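Putative glutathionylspermidine synthase (Methylobacillus flagellatus, PDB 3N6X) probably acts as an ATP-dependent ligase of the circularly permuted ATP-grasp type 2 family, possibly joining glutathione and spermidine. Local coordinates at residues A[154-162]-A[339-347]; A[167-175]-A[232-240]. All coordinates share one frame; numbering follows the deposited sequence. Where two conformers were deposited one is given.

In the fold
The chain reaches strand 144-151, turns back into strand 157-163, and runs on through a short loop into helix 170-183. Interaction 2 closes the smaller loop: 167-175, the end of that short loop and the first turns of the helix, meets helix 232-242, which packs on the sheet holding strands 220-223 and 245-247. Interaction 1 closes the larger loop, when the chain returns at 339-347. Interaction 2 is therefore nested inside interaction 1. The centres of the two contacts lie about 26 Å apart, on opposite sides of the chain's centre. Interaction 1 adds strand 342-343 to the large mixed sheet, beside strand 157-163. Interaction 2 ties the helix after that strand to the sheet that holds 220-223 and 245-247.

Interaction 1. Residues A[154-162]-A[339-347]; sequences ENDFYVLED and PILSNVPTY
V159 packs against L341, and its backbone N-H makes the one hydrogen bond between 154-162 and 339-347. V159 N donates to S342 O over 2.9 Å, with 159° at the hydrogen. The same oxygen also takes a CA-H...O contact from Y158 CA at 3.3 Å. V159 CG2 sits 3.8 Å from L341 CB, and the two side chains cross at about a right angle. CG1 of V159 is anti to the backbone N (chi1 177°), which leaves CG2 to face the leucine. V344 fills the other end of the contact. Its CG2 lies 3.7 Å from Y158 CB and equally close to L160 CD2, so one methyl touches both side chains. The Y158 ring brings its edge to N343 O, in plane, with CD1 3.6 Å from that oxygen. S342 CB is 3.8 Å from the same CD1. Y324 adds a link from outside: its hydroxyl bonds to V159 O and V344 N. The paired residues Y158 and S342 form a parallel bridge. This is a short, weakly bonded parallel strand, about 342-343, added beside strand 157-163 in the large mixed sheet of this ATP-grasp family protein.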
loop_
_atom_site.group_PDB
_atom_site.type_symbol
_atom_site.label_atom_id
_atom_site.label_comp_id
_atom_site.label_asym_id
_atom_site.label_seq_id
_atom_site.Cartn_x
_atom_site.Cartn_y
_atom_site.Cartn_z
ATOM N N GLU A 154 -11.566 -3.802 -18.746
ATOM C CA GLU A 154 -12.622 -2.867 -18.335
ATOM C C GLU A 154 -13.113 -3.219 -16.927
ATOM O O GLU A 154 -13.263 -2.331 -16.080
ATOM C CB GLU A 154 -13.796 -2.909 -19.347
ATOM C CG GLU A 154 -14.937 -1.942 -19.044
ATOM C CD GLU A 154 -14.733 -0.497 -19.476
ATOM O OE1 GLU A 154 -13.720 -0.203 -20.153
ATOM O OE2 GLU A 154 -15.606 0.341 -19.149
ATOM N N ASN A 155 -13.331 -4.520 -16.680
ATOM C CA ASN A 155 -13.801 -5.026 -15.397
ATOM C C ASN A 155 -12.828 -6.087 -14.823
ATOM O O ASN A 155 -13.266 -7.025 -14.145
ATOM C CB ASN A 155 -15.223 -5.594 -15.543
ATOM N N ASP A 156 -11.508 -5.921 -15.080
ATOM C CA ASP A 156 -10.488 -6.867 -14.605
ATOM C C ASP A 156 -9.421 -6.201 -13.716
ATOM O O ASP A 156 -8.656 -5.360 -14.193
ATOM C CB ASP A 156 -9.836 -7.614 -15.783
ATOM C CG ASP A 156 -10.824 -8.382 -16.642
ATOM O OD1 ASP A 156 -11.259 -9.478 -16.215
ATOM O OD2 ASP A 156 -11.169 -7.884 -17.741
ATOM N N PHE A 157 -9.378 -6.586 -12.423
ATOM C CA PHE A 157 -8.412 -6.063 -11.452
ATOM C C PHE A 157 -7.747 -7.188 -10.673
ATOM O O PHE A 157 -8.430 -8.116 -10.230
ATOM C CB PHE A 157 -9.090 -5.090 -10.475
ATOM C CG PHE A 157 -9.302 -3.705 -11.026
ATOM C CD1 PHE A 157 -8.311 -2.735 -10.912
ATOM C CD2 PHE A 157 -10.499 -3.359 -11.643
ATOM C CE1 PHE A 157 -8.508 -1.447 -11.423
ATOM C CE2 PHE A 157 -10.695 -2.072 -12.156
ATOM C CZ PHE A 157 -9.700 -1.123 -12.040
ATOM N N TYR A 158 -6.421 -7.084 -10.456
ATOM C CA TYR A 158 -5.655 -8.081 -9.702
ATOM C C TYR A 158 -4.949 -7.472 -8.506
ATOM O O TYR A 158 -4.302 -6.431 -8.643
ATOM C CB TYR A 158 -4.610 -8.755 -10.598
ATOM C CG TYR A 158 -5.194 -9.611 -11.690
ATOM C CD1 TYR A 158 -5.443 -10.966 -11.483
ATOM C CD2 TYR A 158 -5.426 -9.092 -12.958
ATOM C CE1 TYR A 158 -5.945 -11.772 -12.503
ATOM C CE2 TYR A 158 -5.955 -9.881 -13.977
ATOM C CZ TYR A 158 -6.191 -11.227 -13.754
ATOM O OH TYR A 158 -6.702 -12.002 -14.768
ATOM N N VAL A 159 -4.982 -8.163 -7.347
ATOM C CA VAL A 159 -4.207 -7.723 -6.176
ATOM C C VAL A 159 -2.794 -8.279 -6.322
ATOM O O VAL A 159 -2.618 -9.491 -6.329
ATOM C CB VAL A 159 -4.838 -8.158 -4.824
ATOM C CG1 VAL A 159 -3.951 -7.743 -3.651
ATOM C CG2 VAL A 159 -6.250 -7.607 -4.665
ATOM N N LEU A 160 -1.797 -7.410 -6.468
ATOM C CA LEU A 160 -0.403 -7.856 -6.587
ATOM C C LEU A 160 0.192 -8.231 -5.234
ATOM O O LEU A 160 1.038 -9.123 -5.161
ATOM C CB LEU A 160 0.471 -6.747 -7.208
ATOM C CG LEU A 160 0.532 -6.646 -8.725
ATOM C CD1 LEU A 160 1.701 -5.802 -9.135
ATOM C CD2 LEU A 160 0.673 -7.997 -9.366
ATOM N N GLU A 161 -0.179 -7.488 -4.178
ATOM C CA GLU A 161 0.438 -7.617 -2.861
ATOM C C GLU A 161 -0.412 -6.934 -1.803
ATOM O O GLU A 161 -1.090 -5.953 -2.101
ATOM C CB GLU A 161 1.832 -6.936 -2.902
ATOM C CG GLU A 161 2.764 -7.290 -1.758
ATOM C CD GLU A 161 4.156 -6.699 -1.884
ATOM O OE1 GLU A 161 4.322 -5.715 -2.643
ATOM O OE2 GLU A 161 5.083 -7.223 -1.223
ATOM N N ASP A 162 -0.313 -7.406 -0.544
ATOM C CA ASP A 162 -0.972 -6.782 0.606
ATOM C C ASP A 162 0.104 -6.071 1.460
ATOM O O ASP A 162 1.240 -6.532 1.497
ATOM C CB ASP A 162 -1.727 -7.847 1.436
ATOM C CG ASP A 162 -2.805 -8.595 0.652
ATOM O OD1 ASP A 162 -3.806 -7.953 0.253
ATOM O OD2 ASP A 162 -2.662 -9.830 0.466
ATOM N N PRO A 339 -14.003 -14.683 -3.684
ATOM C CA PRO A 339 -13.212 -13.439 -3.756
ATOM C C PRO A 339 -13.667 -12.508 -4.879
ATOM O O PRO A 339 -13.822 -12.953 -6.018
ATOM C CB PRO A 339 -11.782 -13.943 -4.004
ATOM C CG PRO A 339 -11.789 -15.351 -3.516
ATOM C CD PRO A 339 -13.144 -15.876 -3.839
ATOM N N ILE A 340 -13.872 -11.210 -4.564
ATOM C CA ILE A 340 -14.252 -10.208 -5.575
ATOM C C ILE A 340 -13.014 -9.876 -6.430
ATOM O O ILE A 340 -13.101 -9.844 -7.658
ATOM C CB ILE A 340 -14.876 -8.933 -4.913
ATOM C CG1 ILE A 340 -16.218 -9.262 -4.211
ATOM C CG2 ILE A 340 -15.018 -7.761 -5.934
ATOM C CD1 ILE A 340 -16.651 -8.221 -3.162
ATOM N N LEU A 341 -11.868 -9.645 -5.772
ATOM C CA LEU A 341 -10.601 -9.341 -6.459
ATOM C C LEU A 341 -9.737 -10.589 -6.560
ATOM O O LEU A 341 -9.680 -11.377 -5.615
ATOM C CB LEU A 341 -9.831 -8.224 -5.728
ATOM C CG LEU A 341 -10.556 -6.885 -5.559
ATOM C CD1 LEU A 341 -9.745 -5.942 -4.672
ATOM C CD2 LEU A 341 -10.855 -6.233 -6.912
ATOM N N SER A 342 -9.052 -10.764 -7.681
ATOM C CA SER A 342 -8.242 -11.960 -7.888
ATOM C C SER A 342 -6.820 -11.776 -7.484
ATOM O O SER A 342 -6.230 -10.727 -7.736
ATOM C CB SER A 342 -8.290 -12.406 -9.348
ATOM O OG SER A 342 -9.513 -13.054 -9.645
ATOM N N ASN A 343 -6.227 -12.851 -6.955
ATOM C CA ASN A 343 -4.807 -12.950 -6.703
ATOM C C ASN A 343 -4.115 -13.165 -8.055
ATOM O O ASN A 343 -4.767 -13.515 -9.046
ATOM C CB ASN A 343 -4.522 -14.159 -5.808
ATOM C CG ASN A 343 -4.202 -13.832 -4.373
ATOM O OD1 ASN A 343 -4.626 -12.810 -3.819
ATOM N ND2 ASN A 343 -3.480 -14.724 -3.721
ATOM N N VAL A 344 -2.812 -12.988 -8.090
ATOM C CA VAL A 344 -2.020 -13.272 -9.278
ATOM C C VAL A 344 -1.321 -14.621 -9.007
ATOM O O VAL A 344 -0.785 -14.786 -7.912
ATOM C CB VAL A 344 -0.983 -12.126 -9.536
ATOM C CG1 VAL A 344 -0.067 -12.450 -10.716
ATOM C CG2 VAL A 344 -1.685 -10.797 -9.754
ATOM N N PRO A 345 -1.332 -15.616 -9.946
ATOM C CA PRO A 345 -0.580 -16.863 -9.688
ATOM C C PRO A 345 0.875 -16.519 -9.378
ATOM O O PRO A 345 1.485 -15.710 -10.092
ATOM C CB PRO A 345 -0.732 -17.651 -10.995
ATOM C CG PRO A 345 -1.948 -17.072 -11.648
ATOM C CD PRO A 345 -1.935 -15.624 -11.295
ATOM N N THR A 346 1.357 -16.954 -8.213
ATOM C CA THR A 346 2.686 -16.565 -7.756
ATOM C C THR A 346 3.512 -17.760 -7.395
ATOM O O THR A 346 3.057 -18.629 -6.652
ATOM C CB THR A 346 2.591 -15.547 -6.603
ATOM O OG1 THR A 346 1.678 -14.529 -6.971
ATOM C CG2 THR A 346 3.940 -14.908 -6.267
ATOM N N TYR A 347 4.734 -17.809 -7.922
ATOM C CA TYR A 347 5.675 -18.891 -7.656
ATOM C C TYR A 347 6.635 -18.458 -6.581
ATOM O O TYR A 347 7.148 -17.352 -6.652
ATOM C CB TYR A 347 6.451 -19.242 -8.941
ATOM C CG TYR A 347 5.563 -19.702 -10.075
ATOM C CD1 TYR A 347 5.181 -21.037 -10.191
ATOM C CD2 TYR A 347 5.111 -18.808 -11.044
ATOM C CE1 TYR A 347 4.395 -21.475 -11.255
ATOM C CE2 TYR A 347 4.311 -19.232 -12.103
ATOM C CZ TYR A 347 3.934 -20.564 -12.191
ATOM O OH TYR A 347 3.089 -20.984 -13.194
#

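Interaction 2. Residues A[167-175]-A[232-240]; sequences PSGVSYMLE and YFEHAFIAQ
E234 reaches from helix 232-242 to the start of helix 170-183 and grips it with its carboxylate. OE1 accepts from G169 N at 2.9 Å on its syn lone pair and from S171 OG at 3.1 Å on its anti lone pair. Weak bonds run from S171 N to OE1 and from G169 N to OE2. CG of E234 is anti to the backbone N (chi1 -171°) and the chain stays extended beyond it, which carries the carboxylate across to the helix end. Water 1 donates to both P167 O and E234 OE2, each at 2.9 Å. OE2 also forms a salt bridge with R276. With an alanine here, the N-H of G169 and the hydroxyl of S171 would probably lose this acceptor, and R276 its charge partner. Packing continues beyond the carboxylate. S171 CB lies 3.7 Å from F237 CD2. L174 CD1 meets the edge of the F237 ring, 3.7 Å from CE2. E175 OE2 lies 3.5 Å from F237 CE1, its carboxylate plane turned 83° from the ring. V170 CG2 touches I238 CD1 at 3.7 Å, and Y199 packs on both residues. The axes of 170-175 and 232-240 come within 10.2 Å and cross at 61°. The arrangement is a buried helix-helix packing in which a glutamate of one helix binds the N-terminal turn of the other, beginning at its N-cap residue G169.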
loop_
_atom_site.group_PDB
_atom_site.type_symbol
_atom_site.label_atom_id
_atom_site.label_comp_id
_atom_site.label_asym_id
_atom_site.label_seq_id
_atom_site.Cartn_x
_atom_site.Cartn_y
_atom_site.Cartn_z
ATOM N N PRO A 167 1.997 0.409 6.289
ATOM C CA PRO A 167 1.744 0.902 4.914
ATOM C C PRO A 167 1.953 2.402 4.738
ATOM O O PRO A 167 1.605 3.197 5.626
ATOM C CB PRO A 167 0.292 0.475 4.638
ATOM C CG PRO A 167 -0.274 0.141 5.968
ATOM C CD PRO A 167 0.856 -0.386 6.778
ATOM N N SER A 168 2.560 2.786 3.612
ATOM C CA SER A 168 2.882 4.188 3.348
ATOM C C SER A 168 2.427 4.633 1.963
ATOM O O SER A 168 2.041 3.803 1.143
ATOM C CB SER A 168 4.381 4.420 3.510
ATOM O OG SER A 168 5.117 3.578 2.634
ATOM N N GLY A 169 2.470 5.950 1.718
ATOM C CA GLY A 169 2.124 6.521 0.423
ATOM C C GLY A 169 1.000 7.539 0.444
ATOM O O GLY A 169 0.802 8.233 -0.552
ATOM N N VAL A 170 0.248 7.652 1.581
ATOM C CA VAL A 170 -0.873 8.600 1.666
ATOM C C VAL A 170 -0.457 10.045 1.444
ATOM O O VAL A 170 -1.227 10.806 0.851
ATOM C CB VAL A 170 -1.801 8.435 2.902
ATOM C CG1 VAL A 170 -2.143 6.978 3.147
ATOM C CG2 VAL A 170 -1.196 9.057 4.139
ATOM N N SER A 171 0.781 10.423 1.869
ATOM C CA SER A 171 1.285 11.796 1.679
ATOM C C SER A 171 1.362 12.160 0.196
ATOM O O SER A 171 0.965 13.259 -0.174
ATOM C CB SER A 171 2.632 11.995 2.374
ATOM O OG SER A 171 3.639 11.173 1.807
ATOM N N TYR A 172 1.759 11.201 -0.664
ATOM C CA TYR A 172 1.781 11.429 -2.108
ATOM C C TYR A 172 0.346 11.539 -2.656
ATOM O O TYR A 172 0.077 12.385 -3.496
ATOM C CB TYR A 172 2.548 10.320 -2.828
ATOM C CG TYR A 172 4.036 10.336 -2.569
ATOM C CD1 TYR A 172 4.859 11.283 -3.170
ATOM C CD2 TYR A 172 4.636 9.355 -1.787
ATOM C CE1 TYR A 172 6.238 11.299 -2.939
ATOM C CE2 TYR A 172 6.012 9.358 -1.550
ATOM C CZ TYR A 172 6.809 10.337 -2.124
ATOM O OH TYR A 172 8.167 10.340 -1.898
HETATM N N MSE A 173 -0.582 10.741 -2.119
HETATM C CA MSE A 173 -1.987 10.794 -2.529
HETATM C C MSE A 173 -2.581 12.176 -2.194
HETATM O O MSE A 173 -3.230 12.796 -3.043
HETATM C CB MSE A 173 -2.800 9.667 -1.836
HETATM C CG MSE A 173 -4.319 9.795 -2.040
HETATM SE SE MSE A 173 -5.350 8.466 -1.061
HETATM C CE MSE A 173 -5.682 9.459 0.551
ATOM N N LEU A 174 -2.339 12.657 -0.964
ATOM C CA LEU A 174 -2.876 13.935 -0.509
ATOM C C LEU A 174 -2.260 15.126 -1.229
ATOM O O LEU A 174 -2.997 15.990 -1.703
ATOM C CB LEU A 174 -2.762 14.070 1.021
ATOM C CG LEU A 174 -3.558 13.022 1.814
ATOM C CD1 LEU A 174 -3.212 13.069 3.288
ATOM C CD2 LEU A 174 -5.058 13.187 1.605
ATOM N N GLU A 175 -0.925 15.117 -1.419
ATOM C CA GLU A 175 -0.205 16.202 -2.100
ATOM C C GLU A 175 -0.454 16.251 -3.587
ATOM O O GLU A 175 -0.442 17.335 -4.164
ATOM C CB GLU A 175 1.310 16.149 -1.799
ATOM C CG GLU A 175 1.663 16.658 -0.399
ATOM C CD GLU A 175 1.090 18.027 -0.036
ATOM O OE1 GLU A 175 1.230 18.976 -0.847
ATOM O OE2 GLU A 175 0.472 18.138 1.048
ATOM N N TYR A 232 10.058 9.478 7.103
ATOM C CA TYR A 232 9.918 10.407 8.230
ATOM C C TYR A 232 9.030 11.581 7.918
ATOM O O TYR A 232 8.159 11.897 8.734
ATOM C CB TYR A 232 11.263 10.866 8.786
ATOM C CG TYR A 232 11.134 11.798 9.980
ATOM C CD1 TYR A 232 10.591 11.354 11.183
ATOM C CD2 TYR A 232 11.546 13.125 9.901
ATOM C CE1 TYR A 232 10.514 12.189 12.295
ATOM C CE2 TYR A 232 11.471 13.972 11.007
ATOM C CZ TYR A 232 10.946 13.504 12.201
ATOM O OH TYR A 232 10.877 14.337 13.294
ATOM N N PHE A 233 9.218 12.229 6.733
ATOM C CA PHE A 233 8.365 13.357 6.374
ATOM C C PHE A 233 6.889 12.964 6.407
ATOM O O PHE A 233 6.086 13.723 6.945
ATOM C CB PHE A 233 8.747 13.990 5.017
ATOM C CG PHE A 233 7.757 15.051 4.578
ATOM C CD1 PHE A 233 7.711 16.290 5.211
ATOM C CD2 PHE A 233 6.788 14.767 3.618
ATOM C CE1 PHE A 233 6.748 17.239 4.862
ATOM C CE2 PHE A 233 5.827 15.720 3.268
ATOM C CZ PHE A 233 5.813 16.948 3.894
ATOM N N GLU A 234 6.534 11.758 5.899
ATOM C CA GLU A 234 5.154 11.282 5.949
ATOM C C GLU A 234 4.666 11.173 7.401
ATOM O O GLU A 234 3.541 11.576 7.684
ATOM C CB GLU A 234 4.976 9.939 5.199
ATOM C CG GLU A 234 3.509 9.554 5.063
ATOM C CD GLU A 234 3.184 8.312 4.257
ATOM O OE1 GLU A 234 3.208 8.395 3.006
ATOM O OE2 GLU A 234 2.734 7.319 4.870
ATOM N N HIS A 235 5.540 10.705 8.331
ATOM C CA HIS A 235 5.180 10.564 9.751
ATOM C C HIS A 235 4.849 11.937 10.349
ATOM O O HIS A 235 3.805 12.101 10.989
ATOM C CB HIS A 235 6.326 9.897 10.553
ATOM C CG HIS A 235 6.835 8.599 9.979
ATOM N ND1 HIS A 235 7.953 7.975 10.503
ATOM C CD2 HIS A 235 6.344 7.837 8.964
ATOM C CE1 HIS A 235 8.119 6.873 9.784
ATOM N NE2 HIS A 235 7.187 6.762 8.832
ATOM N N ALA A 236 5.727 12.933 10.101
ATOM C CA ALA A 236 5.558 14.289 10.598
ATOM C C ALA A 236 4.318 14.947 9.959
ATOM O O ALA A 236 3.494 15.537 10.675
ATOM C CB ALA A 236 6.817 15.114 10.310
ATOM N N PHE A 237 4.147 14.750 8.623
ATOM C CA PHE A 237 3.017 15.277 7.851
ATOM C C PHE A 237 1.666 14.716 8.334
ATOM O O PHE A 237 0.767 15.509 8.650
ATOM C CB PHE A 237 3.223 15.038 6.334
ATOM C CG PHE A 237 2.014 15.319 5.463
ATOM C CD1 PHE A 237 1.637 16.630 5.164
ATOM C CD2 PHE A 237 1.254 14.275 4.938
ATOM C CE1 PHE A 237 0.515 16.890 4.359
ATOM C CE2 PHE A 237 0.130 14.538 4.138
ATOM C CZ PHE A 237 -0.227 15.843 3.849
ATOM N N ILE A 238 1.521 13.359 8.414
ATOM C CA ILE A 238 0.263 12.770 8.851
ATOM C C ILE A 238 -0.086 13.137 10.307
ATOM O O ILE A 238 -1.222 13.500 10.580
ATOM C CB ILE A 238 0.139 11.244 8.484
ATOM C CG1 ILE A 238 -1.328 10.785 8.427
ATOM C CG2 ILE A 238 0.982 10.349 9.372
ATOM C CD1 ILE A 238 -2.027 11.119 7.137
ATOM N N ALA A 239 0.912 13.142 11.212
ATOM C CA ALA A 239 0.705 13.537 12.622
ATOM C C ALA A 239 0.245 15.012 12.718
ATOM O O ALA A 239 -0.675 15.333 13.484
ATOM C CB ALA A 239 1.991 13.334 13.423
ATOM N N GLN A 240 0.850 15.889 11.909
ATOM C CA GLN A 240 0.453 17.301 11.861
ATOM C C GLN A 240 -0.971 17.419 11.301
ATOM O O GLN A 240 -1.808 18.064 11.916
ATOM C CB GLN A 240 1.467 18.127 11.033
ATOM C CG GLN A 240 1.266 19.642 11.119
ATOM C CD GLN A 240 0.313 20.154 10.060
ATOM O OE1 GLN A 240 0.295 19.679 8.908
ATOM N NE2 GLN A 240 -0.508 21.132 10.430
HETATM O O HOH W 1 0.318 5.746 5.215
#